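Local coordinates for endoglucanase (Fervidobacterium pennivorans DSM 9078, PDB 6KDD), which probably hydrolyses beta-glucosidic linkages of glucans, as a TIM-barrel glycoside hydrolase of family 5 (cellulase A), at residues Leu81-Val84 against Lys85-Asp89; Arg41-Asp44 against Glu45-Glu48; Tyr109-Pro112 against Asp113-Asn117. All coordinates share one frame; numbering follows the deposited sequence.

Contact 1. Residues Leu81-Val84 against Lys85-Asp89; sequences LERV and KHVVD. With NI (nickel (II) ion), chain C.
Arg83 and His86 both send CG anti to their backbone nitrogens, and Arg83 (chi1 174°) then bends at chi2 (68°), a combination that brings its guanidinium along the helix to His86 and Val87. The helix is 78-93, the crossover of a beta-alpha-beta unit between strands 57-60 and 97-101 of the TIM barrel. Val87 CG2 lies over the centre of one guanidinium face, 3.7 Å from Arg83 CZ. Arg83 NH1 approaches His86 CD2 obliquely at 3.7 Å, the two planes 28° apart. The guanidinium group is held by partners from outside the helix, NE by a salt bridge with Glu35 OE1 and NH2 by a hydrogen bond to Ile42 O, which probably fixes the plane that Val87 packs against.

The main chain supplies i to i+4 bonds, among them Val88 N to Val84 O at 2.9 Å. Beside it, on the buried side, Val84 CG1 meets Val88 CG2 at 4.1 Å, while Ile62 and Trp64 pack on Val84. Lys85 NZ forms a salt bridge with Asp89 OD2, meeting its syn lone pair, and Tyr133 OH is a further partner of both residues.

The His86 ring is gripped at both nitrogens, NE2 being hydrogen-bonded to Asp44 OD1. On its other side ND1 binds nickel at 2.1 Å, and water 1 is a ligand of the same metal at 2.5 Å.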
loop_
_atom_site.group_PDB
_atom_site.type_symbol
_atom_site.label_atom_id
_atom_site.label_comp_id
_atom_site.label_asym_id
_atom_site.label_seq_id
_atom_site.Cartn_x
_atom_site.Cartn_y
_atom_site.Cartn_z
ATOM N N LEU A 81 -9.586 -12.376 12.610
ATOM C CA LEU A 81 -9.530 -11.044 13.205
ATOM C C LEU A 81 -8.486 -10.987 14.312
ATOM O O LEU A 81 -7.845 -9.945 14.468
ATOM C CB LEU A 81 -10.899 -10.613 13.767
ATOM C CG LEU A 81 -11.669 -9.665 12.868
ATOM C CD1 LEU A 81 -13.117 -9.520 13.324
ATOM C CD2 LEU A 81 -10.963 -8.321 12.738
ATOM N N GLU A 82 -8.390 -12.053 15.130
ATOM C CA GLU A 82 -7.431 -12.083 16.243
ATOM C C GLU A 82 -5.991 -12.115 15.742
ATOM O O GLU A 82 -5.094 -11.519 16.344
ATOM C CB GLU A 82 -7.591 -13.309 17.142
ATOM C CG GLU A 82 -9.013 -13.530 17.585
ATOM C CD GLU A 82 -9.537 -12.715 18.750
ATOM O OE1 GLU A 82 -8.978 -11.616 19.020
ATOM O OE2 GLU A 82 -10.511 -13.199 19.401
ATOM N N ARG A 83 -5.760 -12.847 14.656
ATOM C CA ARG A 83 -4.451 -12.792 14.013
ATOM C C ARG A 83 -4.109 -11.375 13.525
ATOM O O ARG A 83 -2.979 -10.926 13.742
ATOM C CB ARG A 83 -4.330 -13.809 12.867
ATOM C CG ARG A 83 -3.024 -13.665 12.103
ATOM C CD ARG A 83 -1.858 -14.058 12.978
ATOM N NE ARG A 83 -0.635 -13.996 12.196
ATOM C CZ ARG A 83 0.587 -13.706 12.674
ATOM N NH1 ARG A 83 0.773 -13.449 13.962
ATOM N NH2 ARG A 83 1.602 -13.593 11.834
ATOM N N VAL A 84 -5.017 -10.694 12.825
ATOM C CA VAL A 84 -4.705 -9.348 12.372
ATOM C C VAL A 84 -4.507 -8.461 13.616
ATOM O O VAL A 84 -3.600 -7.656 13.648
ATOM C CB VAL A 84 -5.780 -8.786 11.412
ATOM C CG1 VAL A 84 -5.603 -7.310 11.116
ATOM C CG2 VAL A 84 -5.926 -9.630 10.130
ATOM N N LYS A 85 -5.339 -8.628 14.656
ATOM C CA LYS A 85 -5.140 -7.821 15.875
ATOM C C LYS A 85 -3.734 -7.995 16.446
ATOM O O LYS A 85 -3.088 -7.010 16.869
ATOM C CB LYS A 85 -6.205 -8.141 16.932
ATOM C CG LYS A 85 -6.084 -7.336 18.233
ATOM C CD LYS A 85 -7.204 -7.681 19.182
ATOM C CE LYS A 85 -7.082 -7.223 20.626
ATOM N NZ LYS A 85 -5.999 -6.258 20.886
ATOM N N HIS A 86 -3.249 -9.253 16.511
ATOM C CA HIS A 86 -1.902 -9.525 17.007
ATOM C C HIS A 86 -0.820 -8.755 16.245
ATOM O O HIS A 86 0.117 -8.181 16.837
ATOM C CB HIS A 86 -1.633 -11.047 17.118
ATOM C CG HIS A 86 -0.276 -11.371 17.624
ATOM N ND1 HIS A 86 -0.014 -11.634 18.955
ATOM C CD2 HIS A 86 0.919 -11.386 16.997
ATOM C CE1 HIS A 86 1.259 -11.897 19.123
ATOM N NE2 HIS A 86 1.865 -11.720 17.946
ATOM N N VAL A 87 -0.899 -8.827 14.904
ATOM C CA VAL A 87 0.063 -8.169 14.038
ATOM C C VAL A 87 0.019 -6.661 14.250
ATOM O O VAL A 87 1.069 -6.011 14.402
ATOM C CB VAL A 87 -0.212 -8.538 12.556
ATOM C CG1 VAL A 87 0.646 -7.721 11.586
ATOM C CG2 VAL A 87 -0.031 -10.055 12.347
ATOM N N VAL A 88 -1.185 -6.089 14.152
ATOM C CA VAL A 88 -1.352 -4.655 14.365
ATOM C C VAL A 88 -0.759 -4.256 15.727
ATOM O O VAL A 88 -0.033 -3.263 15.826
ATOM C CB VAL A 88 -2.843 -4.279 14.262
ATOM C CG1 VAL A 88 -3.099 -2.920 14.880
ATOM C CG2 VAL A 88 -3.315 -4.310 12.820
ATOM N N ASP A 89 -1.078 -5.036 16.774
ATOM C CA ASP A 89 -0.659 -4.751 18.143
ATOM C C ASP A 89 0.852 -4.736 18.249
ATOM O O ASP A 89 1.423 -3.803 18.832
ATOM C CB ASP A 89 -1.214 -5.751 19.184
ATOM C CG ASP A 89 -2.690 -5.543 19.490
ATOM O OD1 ASP A 89 -3.292 -4.625 18.916
ATOM O OD2 ASP A 89 -3.257 -6.364 20.200
HETATM NI NI NI C . -1.388 -11.556 20.601
HETATM O O HOH W 1 -0.469 -13.543 21.913
#

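Contact 2. Residues Arg41-Asp44 against Glu45-Glu48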
loop_
_atom_site.group_PDB
_atom_site.type_symbol
_atom_site.label_atom_id
_atom_site.label_comp_id
_atom_site.label_asym_id
_atom_site.label_seq_id
_atom_site.Cartn_x
_atom_site.Cartn_y
_atom_site.Cartn_z
ATOM N N ARG A 41 5.383 -15.355 6.653
ATOM C CA ARG A 41 4.537 -15.281 7.827
ATOM C C ARG A 41 5.083 -14.124 8.669
ATOM O O ARG A 41 6.287 -13.982 8.834
ATOM C CB ARG A 41 4.626 -16.577 8.641
ATOM C CG ARG A 41 3.701 -16.597 9.853
ATOM C CD ARG A 41 4.027 -17.772 10.777
ATOM N NE ARG A 41 2.918 -17.784 11.716
ATOM C CZ ARG A 41 2.882 -17.200 12.925
ATOM N NH1 ARG A 41 3.928 -16.548 13.427
ATOM N NH2 ARG A 41 1.773 -17.290 13.636
ATOM N N ILE A 42 4.189 -13.274 9.179
ATOM C CA ILE A 42 4.654 -12.062 9.838
ATOM C C ILE A 42 5.126 -12.426 11.240
ATOM O O ILE A 42 4.334 -12.760 12.100
ATOM C CB ILE A 42 3.542 -10.989 9.847
ATOM C CG1 ILE A 42 2.962 -10.733 8.450
ATOM C CG2 ILE A 42 4.040 -9.705 10.514
ATOM C CD1 ILE A 42 1.859 -9.664 8.411
ATOM N N GLU A 43 6.432 -12.340 11.474
ATOM C CA GLU A 43 6.978 -12.680 12.784
ATOM C C GLU A 43 6.999 -11.408 13.630
ATOM O O GLU A 43 7.276 -10.338 13.106
ATOM C CB GLU A 43 8.408 -13.198 12.636
ATOM C CG GLU A 43 8.493 -14.531 11.884
ATOM C CD GLU A 43 7.669 -15.654 12.512
ATOM O OE1 GLU A 43 7.452 -15.617 13.740
ATOM O OE2 GLU A 43 7.217 -16.548 11.781
ATOM N N ASP A 44 6.742 -11.543 14.929
ATOM C CA ASP A 44 6.734 -10.439 15.876
ATOM C C ASP A 44 8.008 -9.588 15.777
ATOM O O ASP A 44 7.965 -8.345 15.806
ATOM C CB ASP A 44 6.575 -10.999 17.289
ATOM C CG ASP A 44 5.174 -11.536 17.592
ATOM O OD1 ASP A 44 4.350 -11.658 16.708
ATOM O OD2 ASP A 44 4.932 -11.828 18.718
ATOM N N GLU A 45 9.143 -10.278 15.616
ATOM C CA GLU A 45 10.439 -9.616 15.610
ATOM C C GLU A 45 10.600 -8.681 14.421
ATOM O O GLU A 45 11.409 -7.772 14.484
ATOM C CB GLU A 45 11.579 -10.635 15.567
ATOM C CG GLU A 45 12.234 -10.839 16.923
ATOM C CD GLU A 45 13.529 -11.649 16.907
ATOM O OE1 GLU A 45 14.113 -11.814 15.808
ATOM O OE2 GLU A 45 13.962 -12.115 17.999
ATOM N N TYR A 46 9.819 -8.879 13.338
ATOM C CA TYR A 46 10.022 -8.014 12.194
ATOM C C TYR A 46 9.753 -6.555 12.552
ATOM O O TYR A 46 10.327 -5.673 11.943
ATOM C CB TYR A 46 9.098 -8.421 11.048
ATOM C CG TYR A 46 9.395 -9.787 10.452
ATOM C CD1 TYR A 46 10.583 -10.452 10.704
ATOM C CD2 TYR A 46 8.500 -10.375 9.571
ATOM C CE1 TYR A 46 10.864 -11.694 10.144
ATOM C CE2 TYR A 46 8.757 -11.622 9.000
ATOM C CZ TYR A 46 9.941 -12.281 9.287
ATOM O OH TYR A 46 10.178 -13.487 8.704
ATOM N N PHE A 47 8.763 -6.291 13.408
ATOM C CA PHE A 47 8.419 -4.904 13.690
ATOM C C PHE A 47 9.576 -4.231 14.437
ATOM O O PHE A 47 9.879 -3.067 14.188
ATOM C CB PHE A 47 7.049 -4.785 14.359
ATOM C CG PHE A 47 5.934 -5.336 13.489
ATOM C CD1 PHE A 47 5.669 -4.768 12.253
ATOM C CD2 PHE A 47 5.195 -6.438 13.887
ATOM C CE1 PHE A 47 4.709 -5.307 11.398
ATOM C CE2 PHE A 47 4.234 -6.990 13.031
ATOM C CZ PHE A 47 3.982 -6.414 11.798
ATOM N N GLU A 48 10.240 -4.963 15.329
ATOM C CA GLU A 48 11.379 -4.360 16.038
ATOM C C GLU A 48 12.510 -4.056 15.048
ATOM O O GLU A 48 13.145 -3.003 15.127
ATOM C CB GLU A 48 11.916 -5.369 17.058
ATOM C CG GLU A 48 12.658 -4.703 18.191
ATOM C CD GLU A 48 13.384 -5.682 19.109
ATOM O OE1 GLU A 48 13.163 -6.922 18.980
ATOM O OE2 GLU A 48 14.180 -5.202 19.953
HETATM O O HOH W 2 8.521 -15.066 7.299
#
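Glu43 and Tyr46 meet in a CH-pi contact at the loop-to-helix junction where the chain, coming from barrel strand 22-25, enters helix 45-53 of the TIM barrel. Glu43 CB sits over the centre of the Tyr46 ring, 3.7 Å from its centroid and 9° off the normal, and CG continues over the phenol end, 3.7 Å from Tyr46 CZ. The bend of Glu43 at chi2 (-57°) carries its carboxylate onward toward Arg41, where Glu43 OE1 and Arg41 NH1 make a long salt bridge. The carboxylate plane stands perpendicular to the ring.

Apolar packing is provided by Ile42, whose CG2 reaches Phe47 CZ at 3.5 Å; Phe47 also rests on Val87, Arg90 and Ala91 of helix 78-93.

The backbone bonds are of the i to i+3 kind. Tyr46 N donates to Glu43 O at 2.9 Å and Phe47 N to Asp44 O at 3.3 Å. The Asp44 carboxylate serves the neighbouring helix, through a salt bridge of its OD2 with Arg90 NE.

Were Tyr46 replaced by an alanine, Glu43 CB would probably lose the ring face beneath it and water 2 its phenol partner, and a gap would open beside Phe295, which meets the same ring. Water 2 lies in the ring plane, hydrogen-bonded to Tyr46 OH at 2.7 Å and accepting from Arg41 N at 3.2 Å.

Contact 3. Residues Tyr109-Pro112 against Asp113-Asn117; sequences YQEP and DKYGN
Glu111 and Lys114 run side by side in the same direction from the surface, Glu111 OE2 lying 3.7 Å from Lys114 CD. Glu111 has CG beside its backbone nitrogen (chi1 -54°), and the chain is extended beyond CG, which lays the carboxylate alongside the lysine's aliphatic part. The charges do not meet: Glu111 OE1 and Lys114 NZ remain 5.2 Å apart, where any attraction is probably modest.

Tyr115 crosses Glu111 obliquely. With chi1 at -70°, its ring turns back toward the start of the helix, bringing CD1 to 3.8 Å from Glu111 CB; the carboxylate and ring planes are 61° apart. The ring presents its edge to Glu111 O, 3.3 Å from Tyr115 CD1 and close to the ring plane. Glu107 and Leu108 of helix 106-110 also touch this tyrosine.

The backbone bonds are all weak: Tyr115 N to Glu111 O at 3.0 Å, and Tyr115 N and Gly116 N to Pro112 O. Asp113 turns to a different partner, forming a salt bridge with Lys153.

Glu111 leaves helical phi/psi and takes the N-cap position, and Pro112 follows: an N-capped helix start with proline in its first turn, where helix 106-110 gives way to helix 112-129 of the TIM barrel.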
loop_
_atom_site.group_PDB
_atom_site.type_symbol
_atom_site.label_atom_id
_atom_site.label_comp_id
_atom_site.label_asym_id
_atom_site.label_seq_id
_atom_site.Cartn_x
_atom_site.Cartn_y
_atom_site.Cartn_z
ATOM N N TYR A 109 -13.074 -7.280 -8.312
ATOM C CA TYR A 109 -12.421 -6.861 -9.554
ATOM C C TYR A 109 -13.308 -7.248 -10.747
ATOM O O TYR A 109 -13.426 -6.507 -11.721
ATOM C CB TYR A 109 -11.071 -7.598 -9.669
ATOM C CG TYR A 109 -9.927 -6.899 -8.981
ATOM C CD1 TYR A 109 -9.697 -5.553 -9.206
ATOM C CD2 TYR A 109 -9.050 -7.571 -8.144
ATOM C CE1 TYR A 109 -8.650 -4.882 -8.598
ATOM C CE2 TYR A 109 -7.995 -6.918 -7.528
ATOM C CZ TYR A 109 -7.803 -5.567 -7.744
ATOM O OH TYR A 109 -6.771 -4.857 -7.194
ATOM N N GLN A 110 -13.919 -8.425 -10.667
ATOM C CA GLN A 110 -14.695 -8.934 -11.786
ATOM C C GLN A 110 -16.120 -8.373 -11.745
ATOM O O GLN A 110 -16.627 -7.929 -12.770
ATOM C CB GLN A 110 -14.668 -10.454 -11.791
ATOM C CG GLN A 110 -13.413 -11.002 -11.125
ATOM C CD GLN A 110 -12.825 -12.234 -11.771
ATOM O OE1 GLN A 110 -12.358 -13.146 -11.092
ATOM N NE2 GLN A 110 -12.797 -12.248 -13.097
ATOM N N GLU A 111 -16.737 -8.374 -10.555
ATOM C CA GLU A 111 -18.145 -8.045 -10.381
ATOM C C GLU A 111 -18.317 -7.056 -9.252
ATOM O O GLU A 111 -18.887 -7.412 -8.222
ATOM C CB GLU A 111 -18.931 -9.298 -9.995
ATOM C CG GLU A 111 -18.712 -10.426 -10.971
ATOM C CD GLU A 111 -19.660 -11.585 -10.778
ATOM O OE1 GLU A 111 -19.218 -12.626 -10.226
ATOM O OE2 GLU A 111 -20.831 -11.446 -11.185
ATOM N N PRO A 112 -17.835 -5.804 -9.407
ATOM C CA PRO A 112 -17.977 -4.790 -8.371
ATOM C C PRO A 112 -19.408 -4.458 -7.934
ATOM O O PRO A 112 -19.619 -4.166 -6.758
ATOM C CB PRO A 112 -17.355 -3.531 -8.972
ATOM C CG PRO A 112 -17.398 -3.798 -10.462
ATOM C CD PRO A 112 -17.114 -5.278 -10.571
ATOM N N ASP A 113 -20.364 -4.454 -8.884
ATOM C CA ASP A 113 -21.764 -4.183 -8.567
ATOM C C ASP A 113 -22.278 -5.238 -7.580
ATOM O O ASP A 113 -22.905 -4.927 -6.568
ATOM C CB ASP A 113 -22.626 -4.184 -9.833
ATOM C CG ASP A 113 -22.160 -3.263 -10.941
ATOM O OD1 ASP A 113 -21.704 -2.133 -10.634
ATOM O OD2 ASP A 113 -22.320 -3.657 -12.118
ATOM N N LYS A 114 -21.954 -6.497 -7.857
ATOM C CA LYS A 114 -22.325 -7.605 -7.000
ATOM C C LYS A 114 -21.618 -7.545 -5.639
ATOM O O LYS A 114 -22.251 -7.874 -4.638
ATOM C CB LYS A 114 -22.042 -8.914 -7.729
ATOM C CG LYS A 114 -22.629 -10.171 -7.104
ATOM C CD LYS A 114 -22.905 -11.225 -8.148
ATOM C CE LYS A 114 -23.785 -12.351 -7.647
ATOM N NZ LYS A 114 -23.041 -13.300 -6.784
ATOM N N TYR A 115 -20.321 -7.153 -5.580
ATOM C CA TYR A 115 -19.514 -7.385 -4.377
ATOM C C TYR A 115 -19.186 -6.127 -3.587
ATOM O O TYR A 115 -18.552 -6.224 -2.537
ATOM C CB TYR A 115 -18.270 -8.229 -4.655
ATOM C CG TYR A 115 -18.594 -9.657 -4.977
ATOM C CD1 TYR A 115 -18.904 -10.032 -6.277
ATOM C CD2 TYR A 115 -18.613 -10.625 -3.995
ATOM C CE1 TYR A 115 -19.215 -11.340 -6.590
ATOM C CE2 TYR A 115 -18.905 -11.943 -4.289
ATOM C CZ TYR A 115 -19.227 -12.287 -5.590
ATOM O OH TYR A 115 -19.521 -13.573 -5.883
ATOM N N GLY A 116 -19.626 -4.967 -4.086
ATOM C CA GLY A 116 -19.430 -3.679 -3.445
ATOM C C GLY A 116 -19.947 -3.708 -2.009
ATOM O O GLY A 116 -19.317 -3.163 -1.102
ATOM N N ASN A 117 -21.082 -4.389 -1.790
ATOM C CA ASN A 117 -21.690 -4.281 -0.472
ATOM C C ASN A 117 -20.994 -5.242 0.500
ATOM O O ASN A 117 -21.105 -5.098 1.723
ATOM C CB ASN A 117 -23.225 -4.336 -0.501
ATOM C CG ASN A 117 -23.814 -5.596 -1.111
ATOM O OD1 ASN A 117 -23.378 -6.711 -0.823
ATOM N ND2 ASN A 117 -24.839 -5.430 -1.940
#

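In the fold
Contacts 1 and 2 form one continuous patch, although contact 1 lies on helix 78-93 and contact 2 on the loop leading into helix 45-53 and the start of that helix. Their centres are 12 Å apart, and two probable hydrogen bonds join them, His86 NE2 to Asp44 OD1 (2.8 Å) and Arg83 NH2 to Ile42 O (2.9 Å). Through this histidine the patch reaches the nickel of contact 1, which is about 7 Å from the Asp44 side chain, making Asp44 a second-shell neighbour of the metal. Contact 3 is separate: its centre lies 27 Å from that of contact 1 and 33 Å from that of contact 2, with nearest atoms about 15 and 18 Å away respectively.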